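Local coordinates for malonyl CoA-acyl carrier protein transacylase (Burkholderia pseudomallei 1710b, PDB 3EZO), which probably transfers the malonyl group of malonyl-CoA to holo-acyl carrier protein, yielding malonyl-ACP and free CoA, at residues V23-A28 against L73-A78; L39-D44 against D115-V120; D60-T65 against Q69-T74; M127-P132 against S215-E220. One frame throughout, in Å; residues are numbered along the deposited sequence.

Contact 1 (V23-A28 against L73-A78); sequences VGMLNA and LTAAYA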
loop_
_atom_site.group_PDB
_atom_site.type_symbol
_atom_site.label_atom_id
_atom_site.label_comp_id
_atom_site.label_asym_id
_atom_site.label_seq_id
_atom_site.Cartn_x
_atom_site.Cartn_y
_atom_site.Cartn_z
ATOM N N VAL A 23 5.691 -16.424 0.327
ATOM C CA VAL A 23 6.798 -17.145 -0.265
ATOM C C VAL A 23 6.192 -17.887 -1.434
ATOM O O VAL A 23 5.131 -18.457 -1.290
ATOM C CB VAL A 23 7.420 -18.129 0.739
ATOM C CG1 VAL A 23 8.322 -19.180 0.034
ATOM C CG2 VAL A 23 8.140 -17.359 1.794
ATOM N N GLY A 24 6.821 -17.763 -2.606
ATOM C CA GLY A 24 6.365 -18.430 -3.805
ATOM C C GLY A 24 5.380 -17.644 -4.631
ATOM O O GLY A 24 4.892 -18.149 -5.658
ATOM N N MET A 25 5.079 -16.403 -4.233
ATOM C CA MET A 25 3.992 -15.665 -4.890
ATOM C C MET A 25 4.173 -15.356 -6.381
ATOM O O MET A 25 3.175 -15.105 -7.055
ATOM C CB MET A 25 3.670 -14.357 -4.168
ATOM C CG MET A 25 4.771 -13.378 -4.125
ATOM S SD MET A 25 4.310 -11.943 -3.139
ATOM C CE MET A 25 5.885 -11.141 -3.048
ATOM N N LEU A 26 5.406 -15.313 -6.881
ATOM C CA LEU A 26 5.635 -15.122 -8.318
ATOM C C LEU A 26 5.993 -16.411 -9.084
ATOM O O LEU A 26 6.451 -16.348 -10.234
ATOM C CB LEU A 26 6.749 -14.107 -8.527
ATOM C CG LEU A 26 6.386 -12.682 -8.083
ATOM C CD1 LEU A 26 7.600 -11.819 -8.256
ATOM C CD2 LEU A 26 5.209 -12.161 -8.886
ATOM N N ASN A 27 5.792 -17.576 -8.467
ATOM C CA ASN A 27 6.214 -18.825 -9.113
ATOM C C ASN A 27 5.544 -19.022 -10.449
ATOM O O ASN A 27 6.165 -19.444 -11.390
ATOM C CB ASN A 27 5.948 -20.049 -8.211
ATOM C CG ASN A 27 6.894 -20.139 -7.049
ATOM O OD1 ASN A 27 7.865 -19.383 -6.931
ATOM N ND2 ASN A 27 6.608 -21.074 -6.152
ATOM N N ALA A 28 4.272 -18.677 -10.532
ATOM C CA ALA A 28 3.489 -18.904 -11.703
ATOM C C ALA A 28 3.968 -18.034 -12.878
ATOM O O ALA A 28 3.681 -18.344 -14.036
ATOM C CB ALA A 28 2.020 -18.674 -11.393
ATOM N N LEU A 73 6.754 -3.756 -4.067
ATOM C CA LEU A 73 6.923 -2.866 -5.201
ATOM C C LEU A 73 7.328 -3.702 -6.428
ATOM O O LEU A 73 6.738 -3.583 -7.490
ATOM C CB LEU A 73 8.006 -1.833 -4.885
ATOM C CG LEU A 73 8.420 -0.890 -5.997
ATOM C CD1 LEU A 73 7.581 0.383 -5.997
ATOM C CD2 LEU A 73 9.888 -0.527 -5.848
ATOM N N THR A 74 8.338 -4.549 -6.245
ATOM C CA THR A 74 8.842 -5.413 -7.333
ATOM C C THR A 74 7.768 -6.359 -7.867
ATOM O O THR A 74 7.541 -6.445 -9.066
ATOM C CB THR A 74 10.026 -6.221 -6.849
ATOM O OG1 THR A 74 11.042 -5.324 -6.436
ATOM C CG2 THR A 74 10.553 -7.158 -7.960
ATOM N N ALA A 75 7.084 -7.049 -6.963
ATOM C CA ALA A 75 6.141 -8.101 -7.349
ATOM C C ALA A 75 4.951 -7.528 -8.083
ATOM O O ALA A 75 4.534 -8.050 -9.136
ATOM C CB ALA A 75 5.683 -8.914 -6.097
ATOM N N ALA A 76 4.404 -6.448 -7.526
ATOM C CA ALA A 76 3.286 -5.756 -8.161
ATOM C C ALA A 76 3.701 -5.087 -9.442
ATOM O O ALA A 76 2.976 -5.189 -10.436
ATOM C CB ALA A 76 2.599 -4.790 -7.199
ATOM N N TYR A 77 4.877 -4.466 -9.482
ATOM C CA TYR A 77 5.346 -3.873 -10.737
ATOM C C TYR A 77 5.654 -4.928 -11.819
ATOM O O TYR A 77 5.333 -4.733 -12.973
ATOM C CB TYR A 77 6.530 -2.930 -10.544
ATOM C CG TYR A 77 6.766 -2.064 -11.758
ATOM C CD1 TYR A 77 5.737 -1.325 -12.342
ATOM C CD2 TYR A 77 8.013 -2.008 -12.351
ATOM C CE1 TYR A 77 5.978 -0.525 -13.499
ATOM C CE2 TYR A 77 8.247 -1.242 -13.478
ATOM C CZ TYR A 77 7.234 -0.519 -14.054
ATOM O OH TYR A 77 7.555 0.243 -15.163
ATOM N N ALA A 78 6.220 -6.051 -11.416
ATOM C CA ALA A 78 6.422 -7.185 -12.302
ATOM C C ALA A 78 5.129 -7.521 -12.976
ATOM O O ALA A 78 5.096 -7.806 -14.175
ATOM C CB ALA A 78 6.957 -8.426 -11.509
#
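Leu26 and Met25 both lean on Ala75, and they do so from the two corner positions of a type I beta turn, Gly24 to Asn27, that presses against helix 65-85 of the acyl transferase fold. The turn is closed by the backbone bond from Asn27 N to Gly24 O, 3.0 Å, which leaves its two central side chains directed at the helix. Leu26 runs outward from a CB that points at the helix but is still too far off to touch. With chi1 at -67°, CG lies beside the backbone N and carries the fork onto the helix surface. There the branches divide the work: CD1 rests over the Ala75 backbone, 4.1 Å from CA, and just as far from the methyl CB, while CD2 comes within 4.2 Å of Ala75 O. Ala78, one turn further on, lies at the margin of the same patch. No hydrogen bond crosses the contact, which is apolar packing on a small helix residue. Leu39 of helix 33-46 touches Leu26 as well, and the loop residue Pro283 touches both Met25 and Ala75, so the patch is closed in by other parts of the chain. Met25 arrives alongside Leu26 as a chain extended beyond CG (chi2 -175°, chi3 170°), ending with its terminal CE 3.8 Å from Ala75 CB.

Contact 2 (L39-D44 against D115-V120); sequences LDEASD and DALPLV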
loop_
_atom_site.group_PDB
_atom_site.type_symbol
_atom_site.label_atom_id
_atom_site.label_comp_id
_atom_site.label_asym_id
_atom_site.label_seq_id
_atom_site.Cartn_x
_atom_site.Cartn_y
_atom_site.Cartn_z
ATOM N N LEU A 39 12.794 -8.863 -11.790
ATOM C CA LEU A 39 13.497 -9.449 -10.621
ATOM C C LEU A 39 14.985 -9.238 -10.738
ATOM O O LEU A 39 15.653 -8.982 -9.739
ATOM C CB LEU A 39 13.196 -10.946 -10.498
ATOM C CG LEU A 39 11.772 -11.214 -10.106
ATOM C CD1 LEU A 39 11.363 -12.726 -10.291
ATOM C CD2 LEU A 39 11.485 -10.742 -8.663
ATOM N N ASP A 40 15.508 -9.304 -11.966
ATOM C CA ASP A 40 16.934 -9.030 -12.162
ATOM C C ASP A 40 17.251 -7.585 -11.853
ATOM O O ASP A 40 18.257 -7.288 -11.201
ATOM C CB ASP A 40 17.396 -9.352 -13.571
ATOM C CG ASP A 40 17.649 -10.846 -13.778
ATOM O OD1 ASP A 40 18.228 -11.484 -12.875
ATOM O OD2 ASP A 40 17.295 -11.374 -14.861
ATOM N N GLU A 41 16.403 -6.685 -12.331
ATOM C CA GLU A 41 16.621 -5.251 -12.099
ATOM C C GLU A 41 16.577 -4.948 -10.600
ATOM O O GLU A 41 17.426 -4.217 -10.068
ATOM C CB GLU A 41 15.565 -4.430 -12.875
ATOM C CG GLU A 41 15.658 -2.940 -12.587
ATOM C CD GLU A 41 14.721 -2.038 -13.468
ATOM O OE1 GLU A 41 13.796 -2.539 -14.186
ATOM O OE2 GLU A 41 14.976 -0.810 -13.419
ATOM N N ALA A 42 15.586 -5.505 -9.923
ATOM C CA ALA A 42 15.464 -5.337 -8.471
ATOM C C ALA A 42 16.717 -5.845 -7.709
ATOM O O ALA A 42 17.251 -5.148 -6.807
ATOM C CB ALA A 42 14.184 -6.009 -7.948
ATOM N N SER A 43 17.221 -7.024 -8.092
ATOM C CA SER A 43 18.450 -7.613 -7.451
ATOM C C SER A 43 19.654 -6.735 -7.710
ATOM O O SER A 43 20.500 -6.449 -6.823
ATOM C CB SER A 43 18.715 -9.041 -7.981
ATOM O OG SER A 43 17.575 -9.889 -7.764
ATOM N N ASP A 44 19.753 -6.263 -8.945
ATOM C CA ASP A 44 20.847 -5.351 -9.247
ATOM C C ASP A 44 20.744 -4.069 -8.397
ATOM O O ASP A 44 21.758 -3.611 -7.883
ATOM C CB ASP A 44 20.902 -5.031 -10.744
ATOM C CG ASP A 44 21.901 -3.922 -11.063
ATOM O OD1 ASP A 44 23.071 -3.998 -10.622
ATOM O OD2 ASP A 44 21.527 -2.949 -11.758
ATOM N N ASP A 115 14.723 3.848 -9.578
ATOM C CA ASP A 115 14.805 4.795 -8.453
ATOM C C ASP A 115 13.876 4.424 -7.323
ATOM O O ASP A 115 14.177 4.685 -6.155
ATOM C CB ASP A 115 14.514 6.239 -8.893
ATOM C CG ASP A 115 15.496 6.712 -9.942
ATOM O OD1 ASP A 115 16.605 6.116 -10.029
ATOM O OD2 ASP A 115 15.158 7.651 -10.690
ATOM N N ALA A 116 12.758 3.821 -7.657
ATOM C CA ALA A 116 11.770 3.471 -6.656
ATOM C C ALA A 116 12.284 2.393 -5.686
ATOM O O ALA A 116 11.848 2.308 -4.538
ATOM C CB ALA A 116 10.452 3.045 -7.312
ATOM N N LEU A 117 13.230 1.586 -6.148
ATOM C CA LEU A 117 13.704 0.457 -5.368
ATOM C C LEU A 117 14.439 0.911 -4.082
ATOM O O LEU A 117 13.981 0.591 -2.990
ATOM C CB LEU A 117 14.513 -0.504 -6.272
ATOM C CG LEU A 117 13.659 -1.379 -7.194
ATOM C CD1 LEU A 117 14.438 -1.795 -8.464
ATOM C CD2 LEU A 117 13.075 -2.598 -6.452
ATOM N N PRO A 118 15.538 1.693 -4.194
ATOM C CA PRO A 118 16.176 2.162 -2.956
ATOM C C PRO A 118 15.301 3.172 -2.180
ATOM O O PRO A 118 15.453 3.315 -0.968
ATOM C CB PRO A 118 17.478 2.778 -3.440
ATOM C CG PRO A 118 17.193 3.170 -4.934
ATOM C CD PRO A 118 16.258 2.116 -5.408
ATOM N N LEU A 119 14.334 3.804 -2.849
ATOM C CA LEU A 119 13.454 4.756 -2.180
ATOM C C LEU A 119 12.586 4.029 -1.172
ATOM O O LEU A 119 12.474 4.477 -0.048
ATOM C CB LEU A 119 12.599 5.534 -3.198
ATOM C CG LEU A 119 11.388 6.397 -2.742
ATOM C CD1 LEU A 119 11.716 7.480 -1.681
ATOM C CD2 LEU A 119 10.696 7.054 -3.986
ATOM N N VAL A 120 11.977 2.906 -1.563
ATOM C CA VAL A 120 11.088 2.195 -0.663
ATOM C C VAL A 120 11.849 1.394 0.378
ATOM O O VAL A 120 11.352 1.214 1.485
ATOM C CB VAL A 120 10.023 1.349 -1.377
ATOM C CG1 VAL A 120 9.299 2.218 -2.389
ATOM C CG2 VAL A 120 10.655 0.087 -2.030
#
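Leu117 forks over Ala42, a large residue on a small one, where helix 113-128 packs against helix 33-46 in a buried helix-helix contact of the acyl transferase fold. Leu117 contributes most of the surface here, and its CB points at the neighbouring helix. Its CG lies beside the backbone N, opposite the carbonyl carbon (chi1 -76°), which sets both methyls against Ala42: CD2 meets Ala42 CB at 3.9 Å, and CD1 lies over the backbone beside it. Having only a methyl at Ala42 lets the two backbones come close, with the CA atoms of Ala42 and Leu117 6.8 Å apart. Glu41 adds a smaller share through its aliphatic part, its CG 4.4 Å from Leu117 CD1, while its carboxylate turns to another partner and forms a salt bridge with Arg81 of helix 65-85. That third helix also supplies Leu73 and Thr74, which touch Leu117 and close in the packing. Pro118 directly follows Leu117 and kinks its helix, since the proline N makes no bond to the preceding turn. Closest of all across the contact is Leu117 CD1, 3.7 Å from Ala42 CA.

Contact 3 (D60-T65 against Q69-T74); sequences DELNLT and QPVMLT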
loop_
_atom_site.group_PDB
_atom_site.type_symbol
_atom_site.label_atom_id
_atom_site.label_comp_id
_atom_site.label_asym_id
_atom_site.label_seq_id
_atom_site.Cartn_x
_atom_site.Cartn_y
_atom_site.Cartn_z
ATOM N N ASP A 60 10.473 -15.453 7.381
ATOM C CA ASP A 60 10.996 -14.474 8.358
ATOM C C ASP A 60 11.867 -13.405 7.685
ATOM O O ASP A 60 11.807 -12.241 8.061
ATOM C CB ASP A 60 11.662 -15.122 9.615
ATOM C CG ASP A 60 12.953 -15.873 9.323
ATOM O OD1 ASP A 60 13.305 -16.081 8.142
ATOM O OD2 ASP A 60 13.650 -16.275 10.300
ATOM N N GLU A 61 12.597 -13.789 6.637
ATOM C CA GLU A 61 13.320 -12.813 5.797
ATOM C C GLU A 61 12.355 -11.995 4.936
ATOM O O GLU A 61 12.498 -10.801 4.822
ATOM C CB GLU A 61 14.335 -13.511 4.879
ATOM C CG GLU A 61 15.328 -14.404 5.595
ATOM C CD GLU A 61 16.114 -13.712 6.676
ATOM O OE1 GLU A 61 16.456 -12.521 6.522
ATOM O OE2 GLU A 61 16.467 -14.394 7.684
ATOM N N LEU A 62 11.387 -12.661 4.307
ATOM C CA LEU A 62 10.501 -12.006 3.361
ATOM C C LEU A 62 9.669 -10.970 4.100
ATOM O O LEU A 62 9.316 -9.912 3.531
ATOM C CB LEU A 62 9.576 -13.018 2.672
ATOM C CG LEU A 62 8.693 -12.521 1.516
ATOM C CD1 LEU A 62 9.513 -12.121 0.281
ATOM C CD2 LEU A 62 7.625 -13.548 1.149
ATOM N N ASN A 63 9.335 -11.283 5.356
ATOM C CA ASN A 63 8.523 -10.384 6.178
ATOM C C ASN A 63 9.280 -9.301 6.954
ATOM O O ASN A 63 8.662 -8.561 7.693
ATOM C CB ASN A 63 7.708 -11.166 7.191
ATOM C CG ASN A 63 6.707 -12.045 6.580
ATOM O OD1 ASN A 63 6.257 -11.864 5.448
ATOM N ND2 ASN A 63 6.307 -13.018 7.342
ATOM N N LEU A 64 10.582 -9.184 6.827
ATOM C CA LEU A 64 11.241 -8.003 7.390
ATOM C C LEU A 64 10.804 -6.799 6.541
ATOM O O LEU A 64 10.944 -6.839 5.325
ATOM C CB LEU A 64 12.752 -8.119 7.312
ATOM C CG LEU A 64 13.390 -9.344 7.979
ATOM C CD1 LEU A 64 14.858 -9.374 7.654
ATOM C CD2 LEU A 64 13.124 -9.306 9.477
ATOM N N THR A 65 10.319 -5.729 7.169
ATOM C CA THR A 65 9.715 -4.615 6.419
ATOM C C THR A 65 10.665 -3.994 5.403
ATOM O O THR A 65 10.237 -3.601 4.325
ATOM C CB THR A 65 9.156 -3.517 7.353
ATOM O OG1 THR A 65 10.248 -2.747 7.875
ATOM C CG2 THR A 65 8.339 -4.137 8.487
ATOM N N GLN A 69 8.802 -4.056 1.729
ATOM C CA GLN A 69 8.406 -2.888 0.924
ATOM C C GLN A 69 8.987 -2.953 -0.520
ATOM O O GLN A 69 8.227 -2.912 -1.491
ATOM C CB GLN A 69 8.723 -1.573 1.661
ATOM C CG GLN A 69 7.790 -1.364 2.854
ATOM C CD GLN A 69 7.755 0.040 3.374
ATOM O OE1 GLN A 69 8.056 0.996 2.660
ATOM N NE2 GLN A 69 7.381 0.175 4.647
ATOM N N PRO A 70 10.305 -3.152 -0.659
ATOM C CA PRO A 70 10.812 -3.382 -2.029
ATOM C C PRO A 70 10.313 -4.681 -2.701
ATOM O O PRO A 70 10.135 -4.702 -3.907
ATOM C CB PRO A 70 12.328 -3.350 -1.878
ATOM C CG PRO A 70 12.636 -3.234 -0.346
ATOM C CD PRO A 70 11.375 -3.025 0.373
ATOM N N VAL A 71 10.060 -5.730 -1.934
ATOM C CA VAL A 71 9.465 -6.935 -2.478
ATOM C C VAL A 71 8.074 -6.683 -3.076
ATOM O O VAL A 71 7.746 -7.207 -4.155
ATOM C CB VAL A 71 9.415 -8.093 -1.437
ATOM C CG1 VAL A 71 8.409 -9.147 -1.876
ATOM C CG2 VAL A 71 10.835 -8.700 -1.219
ATOM N N MET A 72 7.249 -5.895 -2.379
ATOM C CA MET A 72 5.891 -5.677 -2.840
ATOM C C MET A 72 5.817 -4.699 -4.021
ATOM O O MET A 72 4.919 -4.818 -4.861
ATOM C CB MET A 72 4.947 -5.240 -1.721
ATOM C CG MET A 72 4.455 -6.332 -0.831
ATOM S SD MET A 72 3.717 -7.710 -1.693
ATOM C CE MET A 72 2.305 -6.958 -2.570
ATOM N N LEU A 73 6.754 -3.756 -4.067
ATOM C CA LEU A 73 6.923 -2.866 -5.201
ATOM C C LEU A 73 7.328 -3.702 -6.428
ATOM O O LEU A 73 6.738 -3.583 -7.490
ATOM C CB LEU A 73 8.006 -1.833 -4.885
ATOM C CG LEU A 73 8.420 -0.890 -5.997
ATOM C CD1 LEU A 73 7.581 0.383 -5.997
ATOM C CD2 LEU A 73 9.888 -0.527 -5.848
ATOM N N THR A 74 8.338 -4.549 -6.245
ATOM C CA THR A 74 8.842 -5.413 -7.333
ATOM C C THR A 74 7.768 -6.359 -7.867
ATOM O O THR A 74 7.541 -6.445 -9.066
ATOM C CB THR A 74 10.026 -6.221 -6.849
ATOM O OG1 THR A 74 11.042 -5.324 -6.436
ATOM C CG2 THR A 74 10.553 -7.158 -7.960
#
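Thr65 and Gln69 are joined through their backbones: Gln69 N donates to Thr65 O at 3.0 Å with a nearly straight N-H...O angle of 167°, an i to i+4 bond in the first turn of helix 65-85. Leu64 stands at the N-cap of that helix, and the chain reaches it from the short helix 59-62 by a tight bend, so that Leu62 comes to face Val71. The bend is tied by further bonds from Asn67 ND2 to Glu61 O and between Thr68 OG1 and Leu62 O. Pro70 has no N-H to give to the turn before it, and the helix kinks there. Among the side chains, Leu62 crosses Val71 at about a right angle. Its chi1 of -173° puts CG beside its own carbonyl carbon, and CD1 rests against both Val71 methyls, 3.8 Å from CG1 and 4.0 Å from CG2. Leu53 and Ile54 of helix 50-56 cover Val71 too. Gln69 lays its CG against Thr65 O, 3.6 Å away, and then runs on, extended, to its amide. There OE1 is bonded to Arg123 NH1 and NE2 to Gln18 OE1. The side chain lies about 6 Å from that of Ser98 and about 7 Å from that of His207, the predicted active-site pair. An arginine can only donate, which marks OE1 as the oxygen and fixes the amide's flip, leaving NE2 to give to Gln18. Gln69 is therefore probably a second-shell residue that helps to position Arg123, consistent with the arginine that binds the malonyl carboxylate in related malonyltransferases.

Contact 4 (M127-P132 against S215-E220); sequences MQTAVP and SDKLRE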
loop_
_atom_site.group_PDB
_atom_site.type_symbol
_atom_site.label_atom_id
_atom_site.label_comp_id
_atom_site.label_asym_id
_atom_site.label_seq_id
_atom_site.Cartn_x
_atom_site.Cartn_y
_atom_site.Cartn_z
ATOM N N MET A 127 10.465 4.421 8.489
ATOM C CA MET A 127 9.242 4.135 9.213
ATOM C C MET A 127 9.475 3.183 10.420
ATOM O O MET A 127 8.828 3.309 11.481
ATOM C CB MET A 127 8.205 3.539 8.273
ATOM C CG MET A 127 7.750 4.498 7.120
ATOM S SD MET A 127 6.510 3.658 6.074
ATOM C CE MET A 127 5.073 3.759 7.103
ATOM N N GLN A 128 10.416 2.252 10.267
ATOM C CA GLN A 128 10.678 1.281 11.326
ATOM C C GLN A 128 11.468 1.907 12.494
ATOM O O GLN A 128 11.405 1.417 13.596
ATOM C CB GLN A 128 11.385 0.048 10.738
ATOM C CG GLN A 128 11.593 -1.100 11.712
ATOM C CD GLN A 128 10.280 -1.661 12.241
ATOM O OE1 GLN A 128 10.157 -1.860 13.462
ATOM N NE2 GLN A 128 9.271 -1.863 11.348
ATOM N N THR A 129 12.241 2.965 12.246
ATOM C CA THR A 129 13.054 3.563 13.275
ATOM C C THR A 129 12.643 4.992 13.720
ATOM O O THR A 129 13.423 5.680 14.403
ATOM C CB THR A 129 14.478 3.575 12.783
ATOM O OG1 THR A 129 14.560 4.384 11.615
ATOM C CG2 THR A 129 14.931 2.123 12.455
ATOM N N ALA A 130 11.449 5.444 13.336
ATOM C CA ALA A 130 10.997 6.801 13.675
ATOM C C ALA A 130 10.841 6.959 15.194
ATOM O O ALA A 130 11.231 7.985 15.752
ATOM C CB ALA A 130 9.707 7.145 12.974
ATOM N N VAL A 131 10.305 5.935 15.855
ATOM C CA VAL A 131 10.095 5.988 17.294
ATOM C C VAL A 131 10.819 4.832 17.973
ATOM O O VAL A 131 11.077 3.782 17.345
ATOM C CB VAL A 131 8.596 5.998 17.687
ATOM C CG1 VAL A 131 7.862 7.129 16.957
ATOM C CG2 VAL A 131 7.946 4.719 17.382
ATOM N N PRO A 132 11.152 5.018 19.252
ATOM C CA PRO A 132 11.879 3.954 19.912
ATOM C C PRO A 132 11.116 2.635 19.983
ATOM O O PRO A 132 9.888 2.599 19.968
ATOM C CB PRO A 132 12.160 4.533 21.295
ATOM C CG PRO A 132 12.207 6.045 21.070
ATOM C CD PRO A 132 11.049 6.221 20.103
ATOM N N SER A 215 8.616 10.942 8.140
ATOM C CA SER A 215 8.292 11.953 7.132
ATOM C C SER A 215 9.463 12.895 6.900
ATOM O O SER A 215 9.767 13.252 5.761
ATOM C CB SER A 215 7.038 12.776 7.525
ATOM O OG SER A 215 5.899 11.952 7.461
ATOM N N ASP A 216 10.132 13.288 7.981
ATOM C CA ASP A 216 11.243 14.213 7.852
ATOM C C ASP A 216 12.412 13.606 7.076
ATOM O O ASP A 216 13.011 14.276 6.254
ATOM C CB ASP A 216 11.714 14.683 9.234
ATOM C CG ASP A 216 10.671 15.554 9.924
ATOM O OD1 ASP A 216 9.936 16.254 9.193
ATOM O OD2 ASP A 216 10.568 15.511 11.168
ATOM N N LYS A 217 12.722 12.343 7.337
ATOM C CA LYS A 217 13.780 11.641 6.602
ATOM C C LYS A 217 13.389 11.460 5.124
ATOM O O LYS A 217 14.213 11.632 4.231
ATOM C CB LYS A 217 14.046 10.278 7.252
ATOM C CG LYS A 217 14.725 10.345 8.619
ATOM C CD LYS A 217 14.783 8.904 9.257
ATOM C CE LYS A 217 13.332 8.408 9.676
ATOM N NZ LYS A 217 13.130 7.411 10.822
ATOM N N LEU A 218 12.122 11.137 4.888
ATOM C CA LEU A 218 11.621 10.970 3.528
ATOM C C LEU A 218 11.734 12.246 2.723
ATOM O O LEU A 218 12.091 12.181 1.539
ATOM C CB LEU A 218 10.163 10.449 3.466
ATOM C CG LEU A 218 10.022 8.930 3.490
ATOM C CD1 LEU A 218 8.550 8.469 3.861
ATOM C CD2 LEU A 218 10.502 8.313 2.136
ATOM N N ARG A 219 11.467 13.387 3.358
ATOM C CA ARG A 219 11.574 14.680 2.685
ATOM C C ARG A 219 13.000 14.936 2.218
ATOM O O ARG A 219 13.226 15.357 1.078
ATOM C CB ARG A 219 11.080 15.831 3.576
ATOM C CG ARG A 219 11.009 17.113 2.824
ATOM C CD ARG A 219 10.697 18.316 3.728
ATOM N NE ARG A 219 9.354 18.221 4.339
ATOM C CZ ARG A 219 9.074 17.883 5.598
ATOM N NH1 ARG A 219 10.011 17.502 6.460
ATOM N NH2 ARG A 219 7.820 17.885 5.994
ATOM N N GLU A 220 13.968 14.669 3.095
ATOM C CA GLU A 220 15.375 14.808 2.728
ATOM C C GLU A 220 15.739 13.859 1.597
ATOM O O GLU A 220 16.375 14.254 0.616
ATOM C CB GLU A 220 16.292 14.510 3.921
ATOM C CG GLU A 220 16.151 15.492 5.027
ATOM C CD GLU A 220 16.951 15.109 6.286
ATOM O OE1 GLU A 220 17.434 13.939 6.410
ATOM O OE2 GLU A 220 17.072 16.023 7.154
#
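Lys217 reaches across from helix 212-223 to the end of helix 113-128, and its ammonium end makes the only hydrogen bond between the two segments, a weak one. NZ gives it to Thr129 OG1, 3.4 Å away, and makes a further bond to Ala126 O, a carbonyl in the last turn of helix 113-128. A lysine placed at the C-terminal end of a helix, where carbonyls collect, probably gains some electrostatic benefit there. Thr129 OG1 is itself bonded to Gln125 O, so the hydroxyl links the ammonium to the helix backbone. The lysine chain sets out with CG beside its backbone N, runs straight through chi2 (173°) and then bends at chi3 (-70°), which brings NZ round onto Thr129; the two side chains cross at about a right angle. In the packing, no apolar pair of side chains closes to contact distance across the segments, but Lys217 is the residue most covered. Ala130 CB stands 4.1 Å from Lys217 NZ and also packs on Pro213 and Ala214, while the lysine side chain rests on Phe122. Thr129 is the first residue to leave helical geometry, just as the chain heads for strand 136-142; helix 212-223 thus lies against the end of helix 113-128, with Leu218 touching Leu119 and Arg123 further back along it.

How the contacts relate
Contacts 1, 2 and 3 form one cluster, their centres 11 to 13 Å apart, around helix 65-85. Contacts 1 and 3 share that helix, and Met25 of contact 1 packs on Val71 of contact 3. Contact 2 brings in helices 33-46 and 113-128, and its Val120 packs on Pro70 of contact 3. The centre of contact 4 lies about 18 to 27 Å from those of the others, though it touches contact 2 through Leu119 and Leu218 and contact 3 through Thr65 and Gln128. Along the chain, contacts 1 and 2 interleave, contact 3 falls between the two segments of contact 2, and contact 4 follows. Two helices thus connect all four, with Gln69 of contact 3 nearest the predicted active site.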